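Local atomic coordinates of Slr1438 protein (Synechocystis sp., PDB entry 3K25), a protein that has no established function but probably binds carbohydrates and acts as an isomerase of the aldose 1-epimerase type. Residues Thr13-Asp18 / Arg24-Pro29; Gln147-Leu152 / Phe159-His164; His164-Cys169 / Val241-Ala246; Leu173-Ala178 / Asp249-Glu254; Gln268-Trp271 / Ser277-Ala280. All blocks are in the same frame, centred on the assembly; numbering follows the deposited sequence.

Interaction 1: Thr13-Asp18 / Arg24-Pro29; sequences TYHLED and RLSLVP
Y14 with L27 and L16 with L25 form the hydrogen-bonded pairs of an antiparallel beta hairpin, whose strand axes run at 161° and approach to 4.4 Å. Four backbone bonds hold it: Y14 N to L27 O (2.7 Å) is returned by L27 N to Y14 O (2.9 Å), and L16 N to L25 O (2.7 Å) is returned by L25 N to L16 O (2.7 Å). Apolar contacts gather on the face carrying Y14, L16, L25 and L27. There L16 CB lies 4.2 Å from L25 CB, and the Y14 ring brings CD1 to 4.3 Å from P29 CG. This face packs on strands 110-117 and 130-139, where L138 touches both L16 and L25 and L114 touches L27 and P29.

The opposite, more exposed face carries H15, S26, E17 and R24. E17 and R24 form a non-hydrogen-bonded pair, and their side chains lie alongside each other, pointing the same way. A bend at chi3 (-50°) helps carry the R24 guanidinium round to the acid. Because carboxylate and guanidinium planes stand 88° apart, the salt bridge uses one oxygen and one nitrogen, E17 OE1 to R24 NH1 at 2.8 Å.

Interaction 2: Gln147-Leu152 / Phe159-His164; sequences QRIANL and FSLGFH
F159 and I149 face each other between the two sheets of a beta sandwich, with no hydrogen bond between the segments; the CA atoms of I149 and L161, 9.1 Å apart, mark the spacing. At F159, chi1 of 82° sets the ring between its own backbone N and carbonyl carbon, and I149 CG2 sits over the middle of one face. This CH-pi contact measures 4.0 Å from CG2 to the ring centroid and is only 10° off the ring normal. The edge of the same ring meets L161 CB within its own strand.

L161 comes next and turns one methyl into the layer: CD2 is 4.0 Å from Q147 CG and 4.1 Å from I149 CD1, so that one methyl touches both Q147 and I149. At F163 the outer end of the ring reaches Q147. Q147 CG lies in the ring plane, 3.6 Å from F163 CZ, while the amide is tilted 57° to the ring and brings NE2 to 3.5 Å from the same carbon. The Q147 chain bends at chi2, and its OE1 is hydrogen-bonded to Y237 OH. Cutting Q147 back to an alanine is likely to leave the Y237 hydroxyl without this mate and to open a gap beside F163 CZ and L161 CD2.

Around the contact, F134 of strand 130-139 touches Q147 and L161, V282 of strand 276-287 touches F163, and F68 touches F159; strand 142-151 itself is bonded on its two sides to strands 130-139 and 276-287.

Interaction 3: His164-Cys169 / Val241-Ala246; sequences HPYFFC and VLWTVA
H164 and W243 both carry CG opposite their backbone N (chi1 -171° and 174°), and these extended first torsions bring their rings together across an antiparallel sheet of the sandwich. Their strands are not direct neighbours: strand 250-256 runs between them, so the contact bridges over it, with CA atoms of Y166 and W243 8.5 Å apart. W243 CD1 meets the edge of the imidazole near its plane, 3.5 Å from H164 NE2. The imidazole and the five-membered ring of the indole have centroids 5.5 Å apart and planes at 87°, nearly perpendicular, and no hydrogen bond joins them.

Y166 stacks on H164, and Y250 of the intervening strand meets Y166 edge-to-face and also lies against the W243 ring. C252 and E254 from that strand touch H164, while E205 and D207 border W243. Such a patch of aromatic and acidic groups is consistent with the sugar-binding surface of aldose 1-epimerases. The same indole carbon serves a second ring: W243 CD1 stands 4.3 Å from Y166 CE1.

Interaction 4: Leu173-Ala178 / Asp249-Glu254; sequences LGITLA and DYLCLE
I175 and L251 run alongside each other head to tail across the inside of the beta sandwich, their CA atoms 9.8 Å apart. L251 sits on strand 250-256 of one sheet; I175 comes just before strand 176-178, which forms an edge of the other. The meeting is of methyls alone, without a hydrogen bond. L251 has an extended first torsion (chi1 178°), which points its branched end at the facing segment, and its CD2 does all the touching. That methyl lies 4.1 Å from I175 CG2, the branch of the isoleucine opposite its own backbone N.

L177 approaches differently. Its extended chi2 (-172°) carries CD2 to the same leucine methyl, which it reaches from further along the chain, two residues beyond I175.

On the flanks, L242 of strand 239-245 lies against L251, C169 and L201 touch I175, and F220 of strand 217-222 backs L177. C252, next to L251, touches H164 and Y166 instead. The looser of the two contacts is L177 CD2 to L251 CD2, at 4.5 Å.

Interaction 5: Gln268-Trp271 / Ser277-Ala280; sequences QLAW and SRSA
The backbones of A270-W271 and R278 stay well separated, with the CA atoms of W271 and R278 8.8 Å apart, and no backbone hydrogen bond crosses between the segments. One long side chain spans the distance. R278 leaves its strand with chi1 of 55°, runs extended through chi2 and turns at chi3 (-71°) to present NH1 to the other segment. NH1 donates to the carbonyl oxygen W271 O at 3.2 Å, with an N-H...O angle of 165°. The oxygen lies at the guanidinium edge, practically in its plane, so a straight N-H is used although the bond is rather long. R278 CD also passes this carbonyl, 3.4 Å from W271 O.

The methyl of A270 points across the gap and rests against the same group, with CB 3.7 Å from R278 NH1. The W271 side chain starts off away from the arginine strand, and its indole makes a cation-pi contact with R156. The R278 side chain also touches L236 and F159. Replacing R278 by a leucine is likely to deprive W271 O of this side-chain donor and leave a gap next to the A270 methyl.

Each segment is bonded to a partner in its own sheet: A270 to F159 of strand 157-168, R278 to I149 of strand 142-151. Strands 270-272 and 276-287, consecutive in the chain yet in different sheets, thus form a beta-arch, passing from one sheet of the sandwich to the other.

Overall arrangement
Interactions 2 and 5 lie side by side, centres about 7 Å apart. Backbone bonds join I149 to R278 and F159 to A270, so the two contacts clasp the same pair of sheets. Interactions 3 and 4 form a second cluster, also with centres about 7 Å apart, tied through V241 to E254 and F167 to L251. Strand 157-168 links the clusters: H164 belongs to interactions 2 and 3, whose centres are about 22 Å apart on opposite sides of the chain's centre. The aromatic patch of interaction 3 is the likeliest of the five to border a sugar site. Interaction 1 stands apart, its nearest atoms about 10 Å from interactions 2 and 3.

Interaction 1: Thr13-Asp18 / Arg24-Pro29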
# COMPACT_ATOMS: atom_id res chain seq x y z
N THR A 13 8.05 10.82 13.65
CA THR A 13 6.96 9.85 13.67
C THR A 13 5.72 10.36 14.36
O THR A 13 5.78 10.91 15.47
CB THR A 13 7.44 8.58 14.37
OG1 THR A 13 8.66 8.15 13.76
CG2 THR A 13 6.39 7.49 14.29
N TYR A 14 4.58 10.17 13.70
CA TYR A 14 3.30 10.57 14.27
C TYR A 14 2.68 9.34 14.91
O TYR A 14 2.86 8.23 14.43
CB TYR A 14 2.38 11.14 13.19
CG TYR A 14 2.50 12.65 13.09
CD1 TYR A 14 3.59 13.25 12.45
CD2 TYR A 14 1.56 13.48 13.71
CE1 TYR A 14 3.74 14.64 12.45
CE2 TYR A 14 1.70 14.85 13.72
CZ TYR A 14 2.79 15.43 13.09
OH TYR A 14 2.93 16.80 13.13
N HIS A 15 1.98 9.55 16.02
CA HIS A 15 1.33 8.46 16.74
C HIS A 15 -0.17 8.71 16.84
O HIS A 15 -0.61 9.75 17.33
CB HIS A 15 1.92 8.35 18.15
CG HIS A 15 3.34 7.91 18.16
ND1 HIS A 15 3.71 6.59 18.05
CD2 HIS A 15 4.49 8.62 18.25
CE1 HIS A 15 5.04 6.50 18.08
NE2 HIS A 15 5.53 7.72 18.20
N LEU A 16 -0.95 7.75 16.37
CA LEU A 16 -2.40 7.88 16.41
C LEU A 16 -3.00 6.86 17.37
O LEU A 16 -2.48 5.75 17.51
CB LEU A 16 -2.99 7.69 15.01
CG LEU A 16 -2.94 8.90 14.06
CD1 LEU A 16 -1.50 9.16 13.61
CD2 LEU A 16 -3.84 8.63 12.85
N GLU A 17 -4.09 7.24 18.03
CA GLU A 17 -4.74 6.34 18.97
C GLU A 17 -6.19 6.62 19.34
O GLU A 17 -6.70 7.74 19.21
CB GLU A 17 -3.91 6.26 20.26
CG GLU A 17 -4.72 6.44 21.53
CD GLU A 17 -3.89 6.31 22.78
OE1 GLU A 17 -3.43 5.19 23.08
OE2 GLU A 17 -3.68 7.33 23.47
N ASP A 18 -6.83 5.54 19.78
CA ASP A 18 -8.20 5.52 20.29
C ASP A 18 -8.04 4.71 21.57
O ASP A 18 -8.08 3.47 21.55
CB ASP A 18 -9.16 4.80 19.33
CG ASP A 18 -10.59 4.69 19.89
OD1 ASP A 18 -11.02 5.55 20.70
OD2 ASP A 18 -11.30 3.73 19.50
N ARG A 24 -3.51 1.92 18.44
CA ARG A 24 -2.46 2.90 18.21
C ARG A 24 -1.73 2.61 16.91
O ARG A 24 -1.44 1.46 16.56
CB ARG A 24 -1.50 2.95 19.40
CG ARG A 24 -1.14 1.62 20.05
CD ARG A 24 -0.89 1.82 21.55
NE ARG A 24 0.04 2.92 21.80
CZ ARG A 24 -0.08 3.80 22.80
NH1 ARG A 24 -1.09 3.70 23.65
NH2 ARG A 24 0.81 4.77 22.95
N LEU A 25 -1.44 3.68 16.17
CA LEU A 25 -0.76 3.55 14.89
C LEU A 25 0.42 4.51 14.79
O LEU A 25 0.43 5.59 15.40
CB LEU A 25 -1.78 3.82 13.77
CG LEU A 25 -1.37 3.78 12.30
CD1 LEU A 25 -2.60 3.42 11.46
CD2 LEU A 25 -0.78 5.12 11.86
N SER A 26 1.43 4.10 14.04
CA SER A 26 2.62 4.91 13.85
C SER A 26 2.78 5.24 12.37
O SER A 26 2.90 4.34 11.54
CB SER A 26 3.86 4.17 14.36
OG SER A 26 3.72 3.81 15.72
N LEU A 27 2.77 6.53 12.06
CA LEU A 27 2.92 6.98 10.68
C LEU A 27 4.11 7.94 10.58
O LEU A 27 4.21 8.89 11.34
CB LEU A 27 1.62 7.64 10.22
CG LEU A 27 1.51 8.53 8.99
CD1 LEU A 27 2.31 7.99 7.83
CD2 LEU A 27 0.05 8.65 8.64
N VAL A 28 5.04 7.66 9.67
CA VAL A 28 6.21 8.51 9.48
C VAL A 28 6.22 9.07 8.04
O VAL A 28 6.72 8.44 7.10
CB VAL A 28 7.53 7.73 9.85
CG1 VAL A 28 7.36 6.27 9.59
CG2 VAL A 28 8.75 8.27 9.08
N PRO A 29 5.62 10.26 7.87
CA PRO A 29 5.44 11.06 6.65
C PRO A 29 6.63 11.36 5.74
O PRO A 29 6.47 11.42 4.53
CB PRO A 29 4.80 12.35 7.18
CG PRO A 29 5.30 12.42 8.59
CD PRO A 29 5.16 11.01 9.05

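Interaction 2: Gln147-Leu152 / Phe159-His164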
# COMPACT_ATOMS: atom_id res chain seq x y z
N GLN A 147 -8.02 9.00 -0.44
CA GLN A 147 -7.12 9.65 -1.37
C GLN A 147 -7.84 10.57 -2.33
O GLN A 147 -8.99 10.33 -2.70
CB GLN A 147 -6.37 8.61 -2.22
CG GLN A 147 -5.87 7.36 -1.49
CD GLN A 147 -6.97 6.31 -1.33
OE1 GLN A 147 -7.68 6.00 -2.28
NE2 GLN A 147 -7.09 5.74 -0.13
N ARG A 148 -7.14 11.64 -2.71
CA ARG A 148 -7.63 12.58 -3.70
C ARG A 148 -6.42 12.67 -4.63
O ARG A 148 -5.34 13.09 -4.23
CB ARG A 148 -7.95 13.95 -3.12
CG ARG A 148 -8.58 14.89 -4.16
CD ARG A 148 -8.94 16.27 -3.59
NE ARG A 148 -7.79 16.93 -2.97
CZ ARG A 148 -7.77 18.19 -2.55
NH1 ARG A 148 -8.84 18.96 -2.69
NH2 ARG A 148 -6.67 18.69 -1.99
N ILE A 149 -6.60 12.21 -5.87
CA ILE A 149 -5.53 12.26 -6.85
C ILE A 149 -5.86 13.45 -7.73
O ILE A 149 -6.88 13.48 -8.41
CB ILE A 149 -5.48 10.95 -7.69
CG1 ILE A 149 -5.35 9.73 -6.78
CG2 ILE A 149 -4.28 10.97 -8.63
CD1 ILE A 149 -6.60 9.39 -6.00
N ALA A 150 -5.00 14.47 -7.70
CA ALA A 150 -5.27 15.64 -8.50
C ALA A 150 -4.28 15.87 -9.62
O ALA A 150 -3.10 15.53 -9.51
CB ALA A 150 -5.35 16.89 -7.60
N ASN A 151 -4.78 16.43 -10.70
CA ASN A 151 -3.96 16.77 -11.84
C ASN A 151 -4.03 18.30 -11.93
O ASN A 151 -5.05 18.87 -12.30
CB ASN A 151 -4.49 16.12 -13.11
CG ASN A 151 -3.76 16.59 -14.33
OD1 ASN A 151 -2.67 17.16 -14.23
ND2 ASN A 151 -4.33 16.34 -15.50
N LEU A 152 -2.94 18.96 -11.55
CA LEU A 152 -2.88 20.41 -11.57
C LEU A 152 -2.16 20.92 -12.81
O LEU A 152 -1.63 22.03 -12.84
CB LEU A 152 -2.19 20.92 -10.29
CG LEU A 152 -2.85 20.45 -8.98
CD1 LEU A 152 -2.19 21.12 -7.78
CD2 LEU A 152 -4.32 20.80 -9.02
N PHE A 159 -2.48 7.09 -14.62
CA PHE A 159 -1.81 6.69 -13.39
C PHE A 159 -2.35 5.39 -12.80
O PHE A 159 -3.39 4.88 -13.20
CB PHE A 159 -1.92 7.78 -12.33
CG PHE A 159 -3.23 7.76 -11.59
CD1 PHE A 159 -4.37 8.36 -12.14
CD2 PHE A 159 -3.34 7.08 -10.37
CE1 PHE A 159 -5.61 8.27 -11.49
CE2 PHE A 159 -4.58 6.98 -9.71
CZ PHE A 159 -5.72 7.58 -10.27
N SER A 160 -1.61 4.89 -11.83
CA SER A 160 -1.97 3.70 -11.09
C SER A 160 -1.66 4.03 -9.64
O SER A 160 -0.70 4.74 -9.34
CB SER A 160 -1.15 2.49 -11.53
OG SER A 160 -1.89 1.68 -12.42
N LEU A 161 -2.51 3.54 -8.74
CA LEU A 161 -2.34 3.77 -7.32
C LEU A 161 -2.55 2.46 -6.58
O LEU A 161 -3.50 1.72 -6.86
CB LEU A 161 -3.32 4.84 -6.82
CG LEU A 161 -3.27 5.07 -5.30
CD1 LEU A 161 -1.82 5.33 -4.86
CD2 LEU A 161 -4.17 6.23 -4.92
N GLY A 162 -1.68 2.17 -5.62
CA GLY A 162 -1.83 0.94 -4.87
C GLY A 162 -1.34 1.02 -3.43
O GLY A 162 -0.50 1.85 -3.08
N PHE A 163 -1.89 0.15 -2.60
CA PHE A 163 -1.49 0.09 -1.20
C PHE A 163 -0.95 -1.31 -1.01
O PHE A 163 -1.56 -2.29 -1.46
CB PHE A 163 -2.69 0.39 -0.29
CG PHE A 163 -3.12 1.84 -0.32
CD1 PHE A 163 -2.58 2.77 0.56
CD2 PHE A 163 -4.02 2.29 -1.29
CE1 PHE A 163 -2.92 4.12 0.49
CE2 PHE A 163 -4.37 3.64 -1.37
CZ PHE A 163 -3.82 4.56 -0.48
N HIS A 164 0.19 -1.39 -0.35
CA HIS A 164 0.91 -2.64 -0.16
C HIS A 164 0.99 -3.07 1.32
O HIS A 164 2.08 -3.32 1.84
CB HIS A 164 2.30 -2.43 -0.76
CG HIS A 164 3.14 -3.66 -0.87
ND1 HIS A 164 3.93 -3.91 -1.96
CD2 HIS A 164 3.37 -4.67 0.00
CE1 HIS A 164 4.62 -5.02 -1.76
NE2 HIS A 164 4.30 -5.50 -0.57

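Interaction 3: His164-Cys169 / Val241-Ala246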
# COMPACT_ATOMS: atom_id res chain seq x y z
N HIS A 164 0.19 -1.39 -0.35
CA HIS A 164 0.91 -2.64 -0.16
C HIS A 164 0.99 -3.07 1.32
O HIS A 164 2.08 -3.32 1.84
CB HIS A 164 2.30 -2.43 -0.76
CG HIS A 164 3.14 -3.66 -0.87
ND1 HIS A 164 3.93 -3.91 -1.96
CD2 HIS A 164 3.37 -4.67 0.00
CE1 HIS A 164 4.62 -5.02 -1.76
NE2 HIS A 164 4.30 -5.50 -0.57
N PRO A 165 -0.16 -3.18 2.00
CA PRO A 165 -0.13 -3.58 3.41
C PRO A 165 0.51 -4.93 3.71
O PRO A 165 0.25 -5.93 3.03
CB PRO A 165 -1.61 -3.55 3.81
CG PRO A 165 -2.28 -4.02 2.55
CD PRO A 165 -1.54 -3.21 1.47
N TYR A 166 1.35 -4.95 4.75
CA TYR A 166 2.01 -6.16 5.22
C TYR A 166 1.31 -6.58 6.51
O TYR A 166 1.65 -6.09 7.59
CB TYR A 166 3.47 -5.88 5.55
CG TYR A 166 4.37 -5.63 4.37
CD1 TYR A 166 5.25 -6.62 3.94
CD2 TYR A 166 4.38 -4.40 3.73
CE1 TYR A 166 6.12 -6.38 2.90
CE2 TYR A 166 5.25 -4.15 2.68
CZ TYR A 166 6.13 -5.14 2.27
OH TYR A 166 7.03 -4.89 1.26
N PHE A 167 0.34 -7.49 6.41
CA PHE A 167 -0.37 -7.94 7.60
C PHE A 167 0.41 -9.01 8.34
O PHE A 167 0.98 -9.92 7.73
CB PHE A 167 -1.74 -8.46 7.21
CG PHE A 167 -2.60 -7.41 6.56
CD1 PHE A 167 -3.01 -6.30 7.29
CD2 PHE A 167 -2.99 -7.54 5.23
CE1 PHE A 167 -3.80 -5.33 6.70
CE2 PHE A 167 -3.78 -6.57 4.63
CZ PHE A 167 -4.19 -5.46 5.37
N PHE A 168 0.43 -8.89 9.68
CA PHE A 168 1.16 -9.84 10.52
C PHE A 168 0.57 -11.21 10.32
O PHE A 168 -0.65 -11.37 10.30
CB PHE A 168 1.08 -9.44 12.00
CG PHE A 168 1.95 -10.28 12.91
CD1 PHE A 168 3.33 -10.34 12.72
CD2 PHE A 168 1.39 -11.02 13.96
CE1 PHE A 168 4.14 -11.12 13.56
CE2 PHE A 168 2.20 -11.79 14.80
CZ PHE A 168 3.57 -11.84 14.60
N CYS A 169 1.43 -12.21 10.18
CA CYS A 169 0.95 -13.55 9.95
C CYS A 169 2.06 -14.57 10.17
O CYS A 169 2.94 -14.73 9.33
CB CYS A 169 0.43 -13.65 8.52
SG CYS A 169 -0.46 -15.16 8.18
N VAL A 241 -3.60 -8.10 -5.15
CA VAL A 241 -2.30 -8.77 -5.15
C VAL A 241 -2.02 -9.46 -3.81
O VAL A 241 -2.36 -8.94 -2.75
CB VAL A 241 -1.16 -7.76 -5.47
CG1 VAL A 241 0.20 -8.42 -5.24
CG2 VAL A 241 -1.28 -7.27 -6.91
N LEU A 242 -1.39 -10.63 -3.87
CA LEU A 242 -1.05 -11.36 -2.65
C LEU A 242 0.43 -11.70 -2.65
O LEU A 242 0.91 -12.42 -3.51
CB LEU A 242 -1.91 -12.62 -2.55
CG LEU A 242 -1.77 -13.30 -1.19
CD1 LEU A 242 -3.12 -13.87 -0.77
CD2 LEU A 242 -0.69 -14.37 -1.27
N TRP A 243 1.16 -11.18 -1.66
CA TRP A 243 2.61 -11.36 -1.51
C TRP A 243 2.93 -12.06 -0.19
O TRP A 243 2.35 -11.73 0.85
CB TRP A 243 3.27 -9.98 -1.56
CG TRP A 243 4.78 -9.86 -1.29
CD1 TRP A 243 5.41 -8.84 -0.60
CD2 TRP A 243 5.83 -10.68 -1.82
NE1 TRP A 243 6.78 -8.97 -0.69
CE2 TRP A 243 7.06 -10.09 -1.43
CE3 TRP A 243 5.85 -11.84 -2.59
CZ2 TRP A 243 8.29 -10.63 -1.78
CZ3 TRP A 243 7.08 -12.38 -2.95
CH2 TRP A 243 8.28 -11.77 -2.54
N THR A 244 3.84 -13.01 -0.23
CA THR A 244 4.24 -13.73 0.97
C THR A 244 5.43 -14.63 0.68
O THR A 244 5.55 -15.17 -0.42
CB THR A 244 3.07 -14.58 1.53
OG1 THR A 244 3.53 -15.34 2.66
CG2 THR A 244 2.54 -15.52 0.47
N VAL A 245 6.32 -14.77 1.65
CA VAL A 245 7.50 -15.61 1.48
C VAL A 245 7.80 -16.46 2.71
O VAL A 245 7.51 -16.06 3.85
CB VAL A 245 8.77 -14.77 1.15
CG1 VAL A 245 8.51 -13.86 -0.04
CG2 VAL A 245 9.19 -13.97 2.37
N ALA A 246 8.39 -17.62 2.47
CA ALA A 246 8.76 -18.54 3.54
C ALA A 246 9.66 -17.80 4.53
O ALA A 246 10.62 -17.13 4.13
CB ALA A 246 9.49 -19.75 2.95

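Interaction 4: Leu173-Ala178 / Asp249-Glu254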
# COMPACT_ATOMS: atom_id res chain seq x y z
N LEU A 173 -0.39 -21.75 7.76
CA LEU A 173 -1.15 -22.95 7.44
C LEU A 173 -2.64 -22.82 7.76
O LEU A 173 -3.49 -23.18 6.95
CB LEU A 173 -0.56 -24.15 8.18
CG LEU A 173 -1.06 -25.52 7.71
CD1 LEU A 173 -0.72 -25.70 6.24
CD2 LEU A 173 -0.41 -26.61 8.54
N GLY A 174 -2.96 -22.31 8.95
CA GLY A 174 -4.35 -22.19 9.34
C GLY A 174 -5.11 -21.03 8.72
O GLY A 174 -6.30 -20.84 8.99
N ILE A 175 -4.43 -20.25 7.89
CA ILE A 175 -5.04 -19.08 7.26
C ILE A 175 -6.20 -19.42 6.32
O ILE A 175 -6.06 -20.19 5.37
CB ILE A 175 -3.99 -18.26 6.46
CG1 ILE A 175 -2.90 -17.75 7.40
CG2 ILE A 175 -4.65 -17.08 5.76
CD1 ILE A 175 -3.42 -16.83 8.50
N THR A 176 -7.35 -18.82 6.60
CA THR A 176 -8.55 -18.99 5.78
C THR A 176 -8.58 -17.78 4.83
O THR A 176 -8.52 -16.64 5.28
CB THR A 176 -9.82 -18.98 6.65
OG1 THR A 176 -9.86 -20.15 7.47
CG2 THR A 176 -11.07 -18.92 5.79
N LEU A 177 -8.67 -18.04 3.53
CA LEU A 177 -8.71 -16.95 2.54
C LEU A 177 -10.10 -16.70 1.94
O LEU A 177 -10.98 -17.56 1.98
CB LEU A 177 -7.71 -17.21 1.41
CG LEU A 177 -6.25 -16.87 1.70
CD1 LEU A 177 -5.42 -16.98 0.42
CD2 LEU A 177 -6.17 -15.45 2.26
N ALA A 178 -10.27 -15.51 1.38
CA ALA A 178 -11.53 -15.12 0.78
C ALA A 178 -11.26 -14.03 -0.24
O ALA A 178 -11.52 -12.85 -0.01
CB ALA A 178 -12.49 -14.62 1.85
N ASP A 249 7.20 -13.33 8.55
CA ASP A 249 5.83 -13.45 9.02
C ASP A 249 4.83 -12.36 8.61
O ASP A 249 4.35 -11.59 9.46
CB ASP A 249 5.81 -13.61 10.54
CG ASP A 249 6.50 -14.89 11.00
OD1 ASP A 249 6.09 -15.99 10.54
OD2 ASP A 249 7.43 -14.82 11.83
N TYR A 250 4.51 -12.31 7.32
CA TYR A 250 3.55 -11.33 6.82
C TYR A 250 2.81 -11.84 5.59
O TYR A 250 3.33 -12.65 4.82
CB TYR A 250 4.25 -10.01 6.47
CG TYR A 250 5.23 -10.06 5.30
CD1 TYR A 250 6.60 -10.07 5.52
CD2 TYR A 250 4.77 -10.06 3.98
CE1 TYR A 250 7.50 -10.06 4.46
CE2 TYR A 250 5.66 -10.05 2.91
CZ TYR A 250 7.03 -10.04 3.15
OH TYR A 250 7.91 -9.98 2.10
N LEU A 251 1.59 -11.36 5.41
CA LEU A 251 0.78 -11.74 4.26
C LEU A 251 0.21 -10.45 3.68
O LEU A 251 -0.56 -9.75 4.34
CB LEU A 251 -0.35 -12.67 4.68
CG LEU A 251 -1.32 -13.12 3.58
CD1 LEU A 251 -0.56 -13.86 2.50
CD2 LEU A 251 -2.40 -14.00 4.17
N CYS A 252 0.59 -10.14 2.45
CA CYS A 252 0.11 -8.93 1.79
C CYS A 252 -1.15 -9.21 0.96
O CYS A 252 -1.16 -10.07 0.09
CB CYS A 252 1.20 -8.34 0.89
SG CYS A 252 2.79 -7.90 1.70
N LEU A 253 -2.22 -8.48 1.26
CA LEU A 253 -3.47 -8.59 0.53
C LEU A 253 -3.59 -7.15 0.05
O LEU A 253 -4.14 -6.31 0.74
CB LEU A 253 -4.61 -8.95 1.48
CG LEU A 253 -5.89 -9.43 0.81
CD1 LEU A 253 -5.55 -10.57 -0.13
CD2 LEU A 253 -6.90 -9.89 1.85
N GLU A 254 -3.07 -6.89 -1.14
CA GLU A 254 -3.01 -5.54 -1.67
C GLU A 254 -3.95 -5.07 -2.79
O GLU A 254 -4.07 -5.70 -3.84
CB GLU A 254 -1.56 -5.26 -2.13
CG GLU A 254 -0.54 -6.26 -1.61
CD GLU A 254 0.76 -6.21 -2.38
OE1 GLU A 254 1.64 -7.08 -2.15
OE2 GLU A 254 0.91 -5.31 -3.23

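Interaction 5: Gln268-Trp271 / Ser277-Ala280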
# COMPACT_ATOMS: atom_id res chain seq x y z
N GLN A 268 -6.92 -1.46 -16.98
CA GLN A 268 -7.41 -0.89 -15.72
C GLN A 268 -6.67 0.39 -15.42
O GLN A 268 -6.57 0.80 -14.26
CB GLN A 268 -7.23 -1.86 -14.55
CG GLN A 268 -7.90 -3.23 -14.73
CD GLN A 268 -7.75 -4.13 -13.50
OE1 GLN A 268 -6.74 -4.09 -12.80
NE2 GLN A 268 -8.75 -4.97 -13.26
N LEU A 269 -6.11 1.03 -16.45
CA LEU A 269 -5.39 2.27 -16.24
C LEU A 269 -6.40 3.35 -15.85
O LEU A 269 -7.57 3.25 -16.18
CB LEU A 269 -4.64 2.66 -17.52
CG LEU A 269 -3.80 3.93 -17.45
CD1 LEU A 269 -2.77 3.79 -16.34
CD2 LEU A 269 -3.12 4.20 -18.78
N ALA A 270 -5.95 4.37 -15.12
CA ALA A 270 -6.84 5.44 -14.69
C ALA A 270 -6.34 6.82 -15.13
O ALA A 270 -5.14 7.03 -15.33
CB ALA A 270 -7.01 5.40 -13.17
N TRP A 271 -7.27 7.76 -15.25
CA TRP A 271 -6.92 9.11 -15.68
C TRP A 271 -7.56 10.19 -14.82
O TRP A 271 -8.58 9.95 -14.16
CB TRP A 271 -7.35 9.34 -17.14
CG TRP A 271 -6.71 8.42 -18.16
CD1 TRP A 271 -7.08 7.13 -18.45
CD2 TRP A 271 -5.58 8.71 -19.00
NE1 TRP A 271 -6.25 6.61 -19.42
CE2 TRP A 271 -5.32 7.56 -19.77
CE3 TRP A 271 -4.77 9.84 -19.17
CZ2 TRP A 271 -4.29 7.51 -20.70
CZ3 TRP A 271 -3.74 9.78 -20.09
CH2 TRP A 271 -3.50 8.62 -20.85
N SER A 277 -9.46 16.42 -10.25
CA SER A 277 -8.99 15.41 -9.31
C SER A 277 -10.07 14.35 -9.10
O SER A 277 -11.23 14.58 -9.41
CB SER A 277 -8.67 16.05 -7.95
OG SER A 277 -9.87 16.29 -7.21
N ARG A 278 -9.68 13.19 -8.60
CA ARG A 278 -10.66 12.15 -8.30
C ARG A 278 -10.29 11.60 -6.93
O ARG A 278 -9.15 11.71 -6.49
CB ARG A 278 -10.68 11.05 -9.37
CG ARG A 278 -9.36 10.38 -9.66
CD ARG A 278 -9.49 9.49 -10.90
NE ARG A 278 -10.30 8.30 -10.66
CZ ARG A 278 -10.57 7.36 -11.57
NH1 ARG A 278 -10.10 7.47 -12.82
NH2 ARG A 278 -11.27 6.29 -11.23
N SER A 279 -11.28 11.05 -6.24
CA SER A 279 -11.03 10.51 -4.92
C SER A 279 -11.31 9.02 -4.83
O SER A 279 -11.99 8.44 -5.68
CB SER A 279 -11.85 11.27 -3.86
OG SER A 279 -13.24 11.11 -4.05
N ALA A 280 -10.76 8.40 -3.80
CA ALA A 280 -10.93 6.98 -3.60
C ALA A 280 -10.63 6.70 -2.14
O ALA A 280 -10.25 7.60 -1.39
CB ALA A 280 -9.96 6.21 -4.50